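Local coordinates for uncharacterized protein (Enterococcus faecalis, PDB 2QRU), which is of unknown function but has the alpha/beta hydrolase fold and is probably a hydrolase, at residues Phe214-Ser220 / Phe241-Leu247; Asn129-Thr134 / Ser229-Gly233; Leu207-Cys213 / Thr235-Thr240; Gly36-Tyr40 / Tyr173-His177. All blocks are in the same frame, centred on the assembly; numbering follows the deposited sequence.

How the contacts relate
From the N terminus, the first segment met is Gly36-Tyr40, which contact 4 joins to helix 173-181 across more than 130 residues. Inside that loop, at the end of strand 127-130, contact 2 starts; it closes only at helix 227-235, so contacts 4 and 2 cross. Contact 3 opens next at Leu207-Cys213 and contact 1 directly after it at Phe214-Ser220. Contact 2 then closes, followed by contact 3 at 235-240 and contact 1 at 241-247. These three therefore cross one another and none nests. Together they bind the last two strands, and the helix linking them, to strand 127-130, while contact 4 borders the putative active site.

Contact 1 (Phe214-Ser220 / Phe241-Leu247); sequences FSTASSS and FKAVYYL
Phe214-Ser220 and Phe241-Leu247 run side by side as parallel strands, Ser215 opposite Phe241 and Ser218 opposite Val244, with the segment axes 4.7 Å apart and 19° from parallel. Lys242 N donates to Ser215 O (2.9 Å), Val244 N to Ala217 O (3.1 Å), and Ser219 N returns the pattern to Val244 O. The ladder has a gap at Ala217 N, which is buried without a partner. Lys242 O is taken instead by Thr216 OG1 at 2.8 Å, a bond made possible because the hydroxyl stands anti to the backbone N (chi1 -180°). A threonine thus does here what the strand amide does not. Ser218 has two tasks: its OG donates to Leu247 O, at a doubtfully short distance, and accepts from Ser220 N, an ST turn that curls the chain as it leaves the sheet. Val244 suits the same face, laying CG2 against Ser218 CB at 3.7 Å. At the other end the Lys242 and Phe214 side chains cross at about a right angle, Lys242 CG lying 3.7 Å from Phe214 CZ. Strand 240-244 is the outermost strand on this side of the chain's sheet, and strand 127-130 flanks Phe214-Ser218 on the other. Helix 258-272 covers the face bearing Thr216 and Lys242, whereas helix 227-235, the crossover of this beta-alpha-beta unit, covers that of Ser215, Ala217 and Phe241.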
loop_
_atom_site.group_PDB
_atom_site.type_symbol
_atom_site.label_atom_id
_atom_site.label_comp_id
_atom_site.label_asym_id
_atom_site.label_seq_id
_atom_site.Cartn_x
_atom_site.Cartn_y
_atom_site.Cartn_z
ATOM N N PHE A 214 -3.774 7.018 10.610
ATOM C CA PHE A 214 -2.893 6.349 11.586
ATOM C C PHE A 214 -1.661 5.893 10.837
ATOM O O PHE A 214 -1.748 5.108 9.869
ATOM C CB PHE A 214 -3.577 5.142 12.210
ATOM C CG PHE A 214 -2.736 4.446 13.245
ATOM C CD1 PHE A 214 -1.729 3.525 12.863
ATOM C CD2 PHE A 214 -2.947 4.732 14.608
ATOM C CE1 PHE A 214 -0.964 2.872 13.853
ATOM C CE2 PHE A 214 -2.172 4.110 15.610
ATOM C CZ PHE A 214 -1.188 3.174 15.244
ATOM N N SER A 215 -0.500 6.411 11.246
ATOM C CA SER A 215 0.731 6.232 10.460
ATOM C C SER A 215 1.818 5.649 11.350
ATOM O O SER A 215 1.989 6.093 12.479
ATOM C CB SER A 215 1.223 7.596 9.948
ATOM O OG SER A 215 2.410 7.473 9.160
ATOM N N THR A 216 2.566 4.667 10.848
ATOM C CA THR A 216 3.588 3.993 11.651
ATOM C C THR A 216 4.746 3.502 10.764
ATOM O O THR A 216 4.549 3.131 9.611
ATOM C CB THR A 216 2.956 2.796 12.431
ATOM O OG1 THR A 216 3.959 2.141 13.220
ATOM C CG2 THR A 216 2.329 1.758 11.452
ATOM N N ALA A 217 5.949 3.503 11.340
ATOM C CA ALA A 217 7.158 3.057 10.633
ATOM C C ALA A 217 8.243 2.889 11.658
ATOM O O ALA A 217 8.166 3.458 12.759
ATOM C CB ALA A 217 7.601 4.077 9.598
ATOM N N SER A 218 9.229 2.073 11.294
ATOM C CA SER A 218 10.366 1.816 12.152
ATOM C C SER A 218 11.466 2.846 11.950
ATOM O O SER A 218 11.834 3.156 10.804
ATOM C CB SER A 218 10.927 0.435 11.839
ATOM O OG SER A 218 12.131 0.250 12.566
ATOM N N SER A 219 12.014 3.334 13.061
ATOM C CA SER A 219 13.184 4.239 13.034
ATOM C C SER A 219 14.364 3.664 12.269
ATOM O O SER A 219 15.134 4.412 11.647
ATOM C CB SER A 219 13.627 4.605 14.452
ATOM O OG SER A 219 14.055 3.470 15.216
ATOM N N SER A 220 14.452 2.336 12.277
ATOM C CA SER A 220 15.543 1.587 11.648
ATOM C C SER A 220 15.264 1.172 10.204
ATOM O O SER A 220 16.041 0.447 9.588
ATOM C CB SER A 220 15.820 0.351 12.497
ATOM O OG SER A 220 16.464 0.731 13.692
ATOM N N PHE A 241 0.992 9.554 14.556
ATOM C CA PHE A 241 2.195 8.822 14.134
ATOM C C PHE A 241 2.716 8.027 15.329
ATOM O O PHE A 241 2.939 8.594 16.426
ATOM C CB PHE A 241 3.293 9.747 13.652
ATOM C CG PHE A 241 4.607 9.051 13.483
ATOM C CD1 PHE A 241 4.782 8.137 12.443
ATOM C CD2 PHE A 241 5.676 9.315 14.351
ATOM C CE1 PHE A 241 6.013 7.442 12.283
ATOM C CE2 PHE A 241 6.924 8.621 14.195
ATOM C CZ PHE A 241 7.074 7.687 13.161
ATOM N N LYS A 242 2.890 6.727 15.124
ATOM C CA LYS A 242 3.447 5.849 16.146
ATOM C C LYS A 242 4.703 5.207 15.606
ATOM O O LYS A 242 4.652 4.456 14.643
ATOM C CB LYS A 242 2.432 4.761 16.580
ATOM C CG LYS A 242 1.132 5.291 17.212
ATOM C CD LYS A 242 1.462 6.053 18.455
ATOM C CE LYS A 242 0.226 6.328 19.276
ATOM N NZ LYS A 242 0.649 6.616 20.677
ATOM N N ALA A 243 5.847 5.529 16.192
ATOM C CA ALA A 243 7.089 4.885 15.777
ATOM C C ALA A 243 7.176 3.486 16.372
ATOM O O ALA A 243 6.652 3.225 17.468
ATOM C CB ALA A 243 8.285 5.694 16.233
ATOM N N VAL A 244 7.855 2.589 15.672
ATOM C CA VAL A 244 8.435 1.424 16.340
ATOM C C VAL A 244 9.939 1.551 16.164
ATOM O O VAL A 244 10.412 2.282 15.278
ATOM C CB VAL A 244 7.886 0.079 15.815
ATOM C CG1 VAL A 244 6.354 0.023 15.937
ATOM C CG2 VAL A 244 8.302 -0.164 14.397
ATOM N N TYR A 245 10.694 0.860 17.018
ATOM C CA TYR A 245 12.117 1.070 17.063
ATOM C C TYR A 245 12.847 -0.237 16.740
ATOM O O TYR A 245 12.363 -1.329 17.052
ATOM C CB TYR A 245 12.526 1.704 18.430
ATOM C CG TYR A 245 11.995 3.135 18.560
ATOM C CD1 TYR A 245 12.630 4.195 17.912
ATOM C CD2 TYR A 245 10.836 3.418 19.276
ATOM C CE1 TYR A 245 12.134 5.513 17.986
ATOM C CE2 TYR A 245 10.341 4.731 19.366
ATOM C CZ TYR A 245 10.995 5.766 18.713
ATOM O OH TYR A 245 10.502 7.065 18.776
ATOM N N TYR A 246 13.967 -0.118 16.044
ATOM C CA TYR A 246 14.905 -1.236 15.911
ATOM C C TYR A 246 14.423 -2.416 15.048
ATOM O O TYR A 246 15.046 -3.475 15.054
ATOM C CB TYR A 246 15.403 -1.677 17.314
ATOM C CG TYR A 246 16.228 -0.584 17.977
ATOM C CD1 TYR A 246 17.388 -0.096 17.351
ATOM C CD2 TYR A 246 15.841 -0.008 19.193
ATOM C CE1 TYR A 246 18.165 0.923 17.926
ATOM C CE2 TYR A 246 16.602 1.023 19.783
ATOM C CZ TYR A 246 17.765 1.482 19.135
ATOM O OH TYR A 246 18.547 2.483 19.682
ATOM N N LEU A 247 13.342 -2.224 14.284
ATOM C CA LEU A 247 12.827 -3.263 13.394
ATOM C C LEU A 247 13.106 -2.963 11.938
ATOM O O LEU A 247 13.247 -1.790 11.559
ATOM C CB LEU A 247 11.313 -3.444 13.555
ATOM C CG LEU A 247 10.827 -4.012 14.874
ATOM C CD1 LEU A 247 9.326 -4.157 14.879
ATOM C CD2 LEU A 247 11.520 -5.362 15.176
#

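Contact 2 (Asn129-Thr134 / Ser229-Gly233); sequences NFYGYT and SKKIG
The carboxamide of Asn129 is the flat group that meets helix 227-235. Ile232 CD1 sits over one of its faces, 3.5 Å from ND2, and the two side chains cross at about a right angle. At its rim, Asn129 ND2 donates to Ser229 OG (2.9 Å), which stands 17° out of the amide plane; ND2 also bonds Ser215 OG. OD1, at the other corner, accepts from Gly132 N at 2.9 Å, an Asx motif in which a glycine without a side chain can come close. With both ends of the amide bonded, its rotation is fixed, and asparagine suits the place by offering a donor and an acceptor on one short stem. The Tyr131 ring takes Phe130 CB over one face and makes edge-to-face pairs with His249 and Phe251. Ser229 OG is further linked through a water to Gly132 O, so the small serine hydroxyl serves both strand end and loop. Farther on, Thr134 divides its branches: CG2 packs on Ile232 CG1 (3.5 Å), while OG1 is joined by a second water to Lys231 NZ. Such a join, a strand's C-terminal end meeting the helix linking strands 213-218 and 240-244, belongs to the layered alpha/beta hydrolase fold. Here Tyr131 touches Asp221 and the ring of His249, which with Ser104 have the geometry of a catalytic triad and are probably the active site.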
loop_
_atom_site.group_PDB
_atom_site.type_symbol
_atom_site.label_atom_id
_atom_site.label_comp_id
_atom_site.label_asym_id
_atom_site.label_seq_id
_atom_site.Cartn_x
_atom_site.Cartn_y
_atom_site.Cartn_z
ATOM N N ASN A 129 -1.551 4.016 7.338
ATOM C CA ASN A 129 -0.283 3.933 6.627
ATOM C C ASN A 129 0.731 3.089 7.411
ATOM O O ASN A 129 1.146 3.491 8.502
ATOM C CB ASN A 129 0.316 5.335 6.514
ATOM C CG ASN A 129 1.717 5.288 5.990
ATOM O OD1 ASN A 129 1.950 4.699 4.946
ATOM N ND2 ASN A 129 2.651 5.909 6.701
ATOM N N PHE A 130 1.123 1.959 6.838
ATOM C CA PHE A 130 2.270 1.171 7.316
ATOM C C PHE A 130 3.453 1.508 6.432
ATOM O O PHE A 130 3.541 0.997 5.302
ATOM C CB PHE A 130 1.934 -0.314 7.249
ATOM C CG PHE A 130 1.047 -0.745 8.367
ATOM C CD1 PHE A 130 1.622 -1.133 9.595
ATOM C CD2 PHE A 130 -0.313 -0.796 8.208
ATOM C CE1 PHE A 130 0.796 -1.526 10.682
ATOM C CE2 PHE A 130 -1.143 -1.190 9.262
ATOM C CZ PHE A 130 -0.607 -1.557 10.501
ATOM N N TYR A 131 4.318 2.412 6.931
ATOM C CA TYR A 131 5.633 2.727 6.332
ATOM C C TYR A 131 5.599 2.970 4.800
ATOM O O TYR A 131 6.463 2.512 4.035
ATOM C CB TYR A 131 6.705 1.719 6.779
ATOM C CG TYR A 131 6.265 0.270 6.823
ATOM C CD1 TYR A 131 6.263 -0.518 5.678
ATOM C CD2 TYR A 131 5.834 -0.309 8.023
ATOM C CE1 TYR A 131 5.862 -1.873 5.724
ATOM C CE2 TYR A 131 5.408 -1.650 8.073
ATOM C CZ TYR A 131 5.424 -2.420 6.931
ATOM O OH TYR A 131 5.049 -3.779 7.036
ATOM N N GLY A 132 4.586 3.738 4.394
ATOM C CA GLY A 132 4.510 4.214 3.000
ATOM C C GLY A 132 5.297 5.515 2.822
ATOM O O GLY A 132 6.172 5.883 3.632
ATOM N N TYR A 133 4.939 6.235 1.753
ATOM C CA TYR A 133 5.669 7.430 1.340
ATOM C C TYR A 133 4.794 8.297 0.459
ATOM O O TYR A 133 3.782 7.810 -0.071
ATOM C CB TYR A 133 6.968 7.042 0.660
ATOM C CG TYR A 133 6.927 5.830 -0.238
ATOM C CD1 TYR A 133 7.163 4.538 0.280
ATOM C CD2 TYR A 133 6.721 5.964 -1.628
ATOM C CE1 TYR A 133 7.153 3.400 -0.556
ATOM C CE2 TYR A 133 6.700 4.834 -2.445
ATOM C CZ TYR A 133 6.947 3.568 -1.913
ATOM O OH TYR A 133 6.965 2.443 -2.722
ATOM N N THR A 134 5.194 9.573 0.296
ATOM C CA THR A 134 4.339 10.575 -0.330
ATOM C C THR A 134 4.940 11.020 -1.679
ATOM O O THR A 134 4.298 11.742 -2.437
ATOM C CB THR A 134 4.218 11.827 0.580
ATOM O OG1 THR A 134 5.533 12.222 0.990
ATOM C CG2 THR A 134 3.352 11.534 1.818
ATOM N N SER A 229 6.631 8.631 7.066
ATOM C CA SER A 229 5.501 8.302 7.926
ATOM C C SER A 229 5.277 9.353 9.009
ATOM O O SER A 229 4.151 9.551 9.440
ATOM C CB SER A 229 5.653 6.884 8.502
ATOM O OG SER A 229 5.498 5.929 7.459
ATOM N N LYS A 230 6.340 10.011 9.459
ATOM C CA LYS A 230 6.136 11.177 10.375
ATOM C C LYS A 230 5.298 12.244 9.686
ATOM O O LYS A 230 4.336 12.745 10.270
ATOM C CB LYS A 230 7.454 11.835 10.788
ATOM C CG LYS A 230 8.256 10.935 11.695
ATOM C CD LYS A 230 9.591 11.573 11.980
ATOM C CE LYS A 230 10.432 10.721 12.877
ATOM N NZ LYS A 230 11.871 11.202 12.925
ATOM N N LYS A 231 5.684 12.618 8.457
ATOM C CA LYS A 231 4.949 13.630 7.715
ATOM C C LYS A 231 3.496 13.188 7.536
ATOM O O LYS A 231 2.559 13.973 7.720
ATOM C CB LYS A 231 5.617 13.892 6.347
ATOM C CG LYS A 231 4.819 14.882 5.489
ATOM C CD LYS A 231 5.676 15.587 4.446
ATOM C CE LYS A 231 6.089 14.619 3.361
ATOM N NZ LYS A 231 6.750 15.425 2.282
ATOM N N ILE A 232 3.306 11.929 7.148
ATOM C CA ILE A 232 1.969 11.412 6.890
ATOM C C ILE A 232 1.101 11.479 8.155
ATOM O O ILE A 232 -0.085 11.851 8.068
ATOM C CB ILE A 232 2.026 9.958 6.307
ATOM C CG1 ILE A 232 2.602 9.967 4.889
ATOM C CG2 ILE A 232 0.646 9.321 6.274
ATOM C CD1 ILE A 232 3.187 8.561 4.477
ATOM N N GLY A 233 1.657 11.160 9.313
ATOM C CA GLY A 233 0.842 11.179 10.529
ATOM C C GLY A 233 0.733 12.529 11.213
ATOM O O GLY A 233 -0.021 12.687 12.180
HETATM O O HOH W 1 7.678 5.898 5.960
HETATM O O HOH W 2 6.102 14.459 -0.526
#

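Contact 3 (Leu207-Cys213 / Thr235-Thr240); sequences LKTFPPC and TIPEST
Ile236 is the bump of this contact, pushed into a hollow that Leu207, Phe210, Pro211 and Cys213 form as the chain bends from helix to strand. Each of its branches has its own wall. CG1 lies over Leu207 O and CB; CG2, anti to the backbone N, points at Pro211 O (3.1 Å) and rests on Phe210 CB at 3.8 Å; CD1 lies 3.9 Å from both Cys213 CB and Phe210 CD2. A branched, apolar side chain suits a hollow with so many sides. Next to it the puckered Pro237 ring fits against the helix end, CG 3.3 Å from Lys208 O, and Thr235 CG2 touches Leu207 CB. A water bridges Phe210 O and Pro237 O, donating to both. Beside the hollow, Ser239 OG accepts from Cys213 N (2.8 Å) and donates to Pro237 O, which ties the bend to the incoming strand. Thr240 N then bonds Cys213 O nearly straight, with an angle of 166°, starting the parallel pairing of strands 213-218 and 240-244. Helix 105-119 packs on Phe210, strand 127-130 borders Cys213, and helix 227-235 ends just before Ile236.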
loop_
_atom_site.group_PDB
_atom_site.type_symbol
_atom_site.label_atom_id
_atom_site.label_comp_id
_atom_site.label_asym_id
_atom_site.label_seq_id
_atom_site.Cartn_x
_atom_site.Cartn_y
_atom_site.Cartn_z
ATOM N N LEU A 207 -1.793 17.067 1.360
ATOM C CA LEU A 207 -1.932 16.215 2.544
ATOM C C LEU A 207 -2.828 16.879 3.578
ATOM O O LEU A 207 -3.577 16.198 4.263
ATOM C CB LEU A 207 -0.567 15.922 3.136
ATOM C CG LEU A 207 0.346 15.016 2.289
ATOM C CD1 LEU A 207 1.719 14.964 2.937
ATOM C CD2 LEU A 207 -0.199 13.565 2.159
ATOM N N LYS A 208 -2.764 18.209 3.678
ATOM C CA LYS A 208 -3.600 18.969 4.638
ATOM C C LYS A 208 -5.103 18.819 4.404
ATOM O O LYS A 208 -5.885 19.078 5.310
ATOM C CB LYS A 208 -3.191 20.450 4.665
ATOM C CG LYS A 208 -1.867 20.618 5.366
ATOM C CD LYS A 208 -1.415 22.082 5.372
ATOM C CE LYS A 208 -0.052 22.154 6.043
ATOM N NZ LYS A 208 0.434 23.552 6.041
ATOM N N THR A 209 -5.489 18.429 3.189
ATOM C CA THR A 209 -6.890 18.175 2.837
ATOM C C THR A 209 -7.366 16.723 3.101
ATOM O O THR A 209 -8.570 16.428 2.917
ATOM C CB THR A 209 -7.181 18.476 1.357
ATOM O OG1 THR A 209 -6.645 17.440 0.528
ATOM C CG2 THR A 209 -6.629 19.844 0.946
ATOM N N PHE A 210 -6.450 15.855 3.534
ATOM C CA PHE A 210 -6.754 14.426 3.649
ATOM C C PHE A 210 -7.516 14.099 4.945
ATOM O O PHE A 210 -7.432 14.862 5.939
ATOM C CB PHE A 210 -5.442 13.585 3.575
ATOM C CG PHE A 210 -4.975 13.292 2.161
ATOM C CD1 PHE A 210 -5.455 14.029 1.069
ATOM C CD2 PHE A 210 -4.015 12.297 1.937
ATOM C CE1 PHE A 210 -4.980 13.751 -0.245
ATOM C CE2 PHE A 210 -3.543 12.023 0.646
ATOM C CZ PHE A 210 -4.024 12.744 -0.442
ATOM N N PRO A 211 -8.231 12.960 4.953
ATOM C CA PRO A 211 -8.914 12.499 6.161
ATOM C C PRO A 211 -7.915 11.897 7.194
ATOM O O PRO A 211 -6.778 11.583 6.830
ATOM C CB PRO A 211 -9.831 11.376 5.649
ATOM C CG PRO A 211 -9.207 10.854 4.430
ATOM C CD PRO A 211 -8.405 12.016 3.822
ATOM N N PRO A 212 -8.369 11.670 8.452
ATOM C CA PRO A 212 -7.443 11.229 9.512
ATOM C C PRO A 212 -6.702 9.970 9.194
ATOM O O PRO A 212 -7.268 8.997 8.642
ATOM C CB PRO A 212 -8.346 11.010 10.727
ATOM C CG PRO A 212 -9.462 12.054 10.464
ATOM C CD PRO A 212 -9.713 11.849 8.989
ATOM N N CYS A 213 -5.430 9.978 9.562
ATOM C CA CYS A 213 -4.562 8.878 9.239
ATOM C C CYS A 213 -3.841 8.344 10.495
ATOM O O CYS A 213 -3.398 9.159 11.376
ATOM C CB CYS A 213 -3.554 9.371 8.186
ATOM S SG CYS A 213 -2.344 8.064 7.754
ATOM N N THR A 235 1.233 15.825 9.194
ATOM C CA THR A 235 0.800 16.885 8.276
ATOM C C THR A 235 -0.661 16.720 7.916
ATOM O O THR A 235 -1.393 17.718 7.766
ATOM C CB THR A 235 1.698 16.888 7.029
ATOM O OG1 THR A 235 3.041 17.178 7.477
ATOM C CG2 THR A 235 1.260 17.967 6.053
ATOM N N ILE A 236 -1.085 15.465 7.772
ATOM C CA ILE A 236 -2.533 15.221 7.629
ATOM C C ILE A 236 -3.188 15.613 8.969
ATOM O O ILE A 236 -2.709 15.190 10.019
ATOM C CB ILE A 236 -2.805 13.741 7.279
ATOM C CG1 ILE A 236 -2.100 13.391 5.955
ATOM C CG2 ILE A 236 -4.317 13.486 7.242
ATOM C CD1 ILE A 236 -2.308 11.941 5.473
ATOM N N PRO A 237 -4.244 16.449 8.954
ATOM C CA PRO A 237 -4.827 16.853 10.262
ATOM C C PRO A 237 -5.443 15.710 11.081
ATOM O O PRO A 237 -5.860 14.680 10.504
ATOM C CB PRO A 237 -5.959 17.823 9.857
ATOM C CG PRO A 237 -5.575 18.300 8.516
ATOM C CD PRO A 237 -4.946 17.129 7.840
ATOM N N GLU A 238 -5.516 15.899 12.404
ATOM C CA GLU A 238 -6.220 14.918 13.276
ATOM C C GLU A 238 -5.657 13.491 13.135
ATOM O O GLU A 238 -6.374 12.489 13.291
ATOM C CB GLU A 238 -7.735 14.932 13.007
ATOM C CG GLU A 238 -8.372 16.343 13.036
ATOM C CD GLU A 238 -8.247 17.020 14.375
ATOM O OE1 GLU A 238 -8.068 16.316 15.396
ATOM O OE2 GLU A 238 -8.363 18.272 14.424
ATOM N N SER A 239 -4.362 13.414 12.841
ATOM C CA SER A 239 -3.685 12.146 12.574
ATOM C C SER A 239 -2.704 11.792 13.681
ATOM O O SER A 239 -2.424 12.606 14.598
ATOM C CB SER A 239 -3.018 12.177 11.169
ATOM O OG SER A 239 -4.027 12.306 10.148
ATOM N N THR A 240 -2.273 10.531 13.656
ATOM C CA THR A 240 -1.408 9.971 14.680
ATOM C C THR A 240 -0.201 9.315 14.000
ATOM O O THR A 240 -0.354 8.618 12.988
ATOM C CB THR A 240 -2.207 8.878 15.463
ATOM O OG1 THR A 240 -3.278 9.509 16.189
ATOM C CG2 THR A 240 -1.314 8.145 16.429
HETATM O O HOH W 3 -7.870 14.777 8.637
#

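Contact 4 (Gly36-Tyr40 / Tyr173-His177); sequences GGMIY and YLLYH. With PO4 (phosphate ion), chain B.
Tyr40, Tyr173 and Tyr176 form an aromatic cluster beside an HGGG loop, the oxyanion-hole motif of hormone-sensitive-lipase-like hydrolases, to which Gly36 and Gly37 belong. Among the ring contacts, Tyr173 turns its edge to the face of Tyr40, centroids 5.4 Å apart and planes at 85°, while Tyr173 CA lies over the same ring as a CH-pi contact. Gly36 CA covers the opposite face of Tyr40, which is thereby held between glycine and helix. Tyr176 meets Tyr40 obliquely, CD2 3.6 Å from CE1. Apolar contacts extend the cluster: Ile39 CG1 packs on Tyr176 CD1 at 3.7 Å, and Gly37, having no side chain, lets Tyr176 CE1 approach its CA to 3.7 Å, obliquely to the ring. Polar contacts shape the loop itself, where Gly36 O accepts from both Ile39 N and Tyr40 N. The amides Gly36 N and Gly37 N each give a 2.7 Å bond to O4 of a phosphate, probably from the crystallisation liquor, which also bonds Ala105 N and His249 NE2. That grip is consistent with an oxyanion hole. On the helix side, one water joins Tyr40 OH, at 2.6 Å, to His177 NE2, lying in the plane of the imidazole.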
loop_
_atom_site.group_PDB
_atom_site.type_symbol
_atom_site.label_atom_id
_atom_site.label_comp_id
_atom_site.label_asym_id
_atom_site.label_seq_id
_atom_site.Cartn_x
_atom_site.Cartn_y
_atom_site.Cartn_z
ATOM N N GLY A 36 5.366 -4.541 -1.764
ATOM C CA GLY A 36 6.173 -5.149 -2.817
ATOM C C GLY A 36 6.773 -4.165 -3.812
ATOM O O GLY A 36 7.131 -4.564 -4.931
ATOM N N GLY A 37 6.890 -2.895 -3.424
ATOM C CA GLY A 37 7.602 -1.919 -4.273
ATOM C C GLY A 37 6.981 -1.588 -5.627
ATOM O O GLY A 37 7.656 -1.004 -6.478
HETATM N N MSE A 38 5.710 -1.945 -5.816
HETATM C CA MSE A 38 5.011 -1.848 -7.117
HETATM C C MSE A 38 5.646 -2.694 -8.198
HETATM O O MSE A 38 5.399 -2.465 -9.383
HETATM C CB MSE A 38 4.850 -0.385 -7.579
HETATM C CG MSE A 38 3.917 0.370 -6.628
HETATM SE SE MSE A 38 3.939 2.320 -6.998
HETATM C CE MSE A 38 5.726 2.719 -6.278
ATOM N N ILE A 39 6.483 -3.650 -7.779
ATOM C CA ILE A 39 7.095 -4.618 -8.701
ATOM C C ILE A 39 6.716 -6.079 -8.389
ATOM O O ILE A 39 6.616 -6.915 -9.310
ATOM C CB ILE A 39 8.652 -4.523 -8.718
ATOM C CG1 ILE A 39 9.153 -3.080 -8.962
ATOM C CG2 ILE A 39 9.255 -5.561 -9.681
ATOM C CD1 ILE A 39 9.264 -2.682 -10.325
ATOM N N TYR A 40 6.554 -6.418 -7.105
ATOM C CA TYR A 40 6.153 -7.774 -6.740
ATOM C C TYR A 40 5.021 -7.778 -5.706
ATOM O O TYR A 40 4.552 -6.727 -5.294
ATOM C CB TYR A 40 7.368 -8.602 -6.269
ATOM C CG TYR A 40 7.849 -8.360 -4.842
ATOM C CD1 TYR A 40 8.656 -7.259 -4.516
ATOM C CD2 TYR A 40 7.513 -9.257 -3.820
ATOM C CE1 TYR A 40 9.093 -7.045 -3.191
ATOM C CE2 TYR A 40 7.939 -9.058 -2.499
ATOM C CZ TYR A 40 8.741 -7.973 -2.192
ATOM O OH TYR A 40 9.147 -7.807 -0.876
ATOM N N TYR A 173 10.017 -10.987 -6.523
ATOM C CA TYR A 173 10.837 -10.381 -5.460
ATOM C C TYR A 173 12.268 -10.045 -5.936
ATOM O O TYR A 173 12.785 -8.943 -5.696
ATOM C CB TYR A 173 10.849 -11.298 -4.217
ATOM C CG TYR A 173 11.899 -10.952 -3.186
ATOM C CD1 TYR A 173 13.196 -11.478 -3.283
ATOM C CD2 TYR A 173 11.602 -10.101 -2.115
ATOM C CE1 TYR A 173 14.168 -11.161 -2.348
ATOM C CE2 TYR A 173 12.561 -9.787 -1.164
ATOM C CZ TYR A 173 13.835 -10.318 -1.287
ATOM O OH TYR A 173 14.797 -10.003 -0.357
ATOM N N LEU A 174 12.901 -10.987 -6.630
ATOM C CA LEU A 174 14.266 -10.762 -7.114
ATOM C C LEU A 174 14.360 -9.661 -8.168
ATOM O O LEU A 174 15.395 -8.998 -8.274
ATOM C CB LEU A 174 14.900 -12.060 -7.653
ATOM C CG LEU A 174 15.211 -13.141 -6.618
ATOM C CD1 LEU A 174 16.060 -14.259 -7.184
ATOM C CD2 LEU A 174 15.850 -12.534 -5.367
ATOM N N LEU A 175 13.304 -9.488 -8.958
ATOM C CA LEU A 175 13.324 -8.476 -10.019
ATOM C C LEU A 175 13.389 -7.092 -9.383
ATOM O O LEU A 175 14.117 -6.202 -9.841
ATOM C CB LEU A 175 12.091 -8.604 -10.923
ATOM C CG LEU A 175 12.056 -7.709 -12.175
ATOM C CD1 LEU A 175 13.172 -8.038 -13.158
ATOM C CD2 LEU A 175 10.697 -7.824 -12.848
ATOM N N TYR A 176 12.622 -6.935 -8.310
ATOM C CA TYR A 176 12.622 -5.716 -7.521
ATOM C C TYR A 176 14.031 -5.400 -7.003
ATOM O O TYR A 176 14.571 -4.312 -7.238
ATOM C CB TYR A 176 11.630 -5.872 -6.367
ATOM C CG TYR A 176 11.564 -4.664 -5.466
ATOM C CD1 TYR A 176 11.266 -3.401 -5.980
ATOM C CD2 TYR A 176 11.804 -4.787 -4.096
ATOM C CE1 TYR A 176 11.188 -2.268 -5.129
ATOM C CE2 TYR A 176 11.759 -3.678 -3.254
ATOM C CZ TYR A 176 11.444 -2.434 -3.766
ATOM O OH TYR A 176 11.399 -1.367 -2.895
ATOM N N HIS A 177 14.644 -6.364 -6.325
ATOM C CA HIS A 177 15.948 -6.123 -5.744
ATOM C C HIS A 177 17.059 -5.991 -6.764
ATOM O O HIS A 177 18.006 -5.219 -6.557
ATOM C CB HIS A 177 16.235 -7.115 -4.636
ATOM C CG HIS A 177 15.414 -6.851 -3.426
ATOM N ND1 HIS A 177 15.794 -5.946 -2.462
ATOM C CD2 HIS A 177 14.191 -7.301 -3.062
ATOM C CE1 HIS A 177 14.856 -5.872 -1.536
ATOM N NE2 HIS A 177 13.874 -6.688 -1.875
HETATM P P PO4 B . 7.823 -2.814 -0.137
HETATM O O1 PO4 B . 8.737 -1.644 0.201
HETATM O O2 PO4 B . 8.626 -3.809 -0.964
HETATM O O3 PO4 B . 7.409 -3.572 1.127
HETATM O O4 PO4 B . 6.602 -2.269 -0.858
HETATM O O HOH W 4 11.463 -6.641 -0.488
#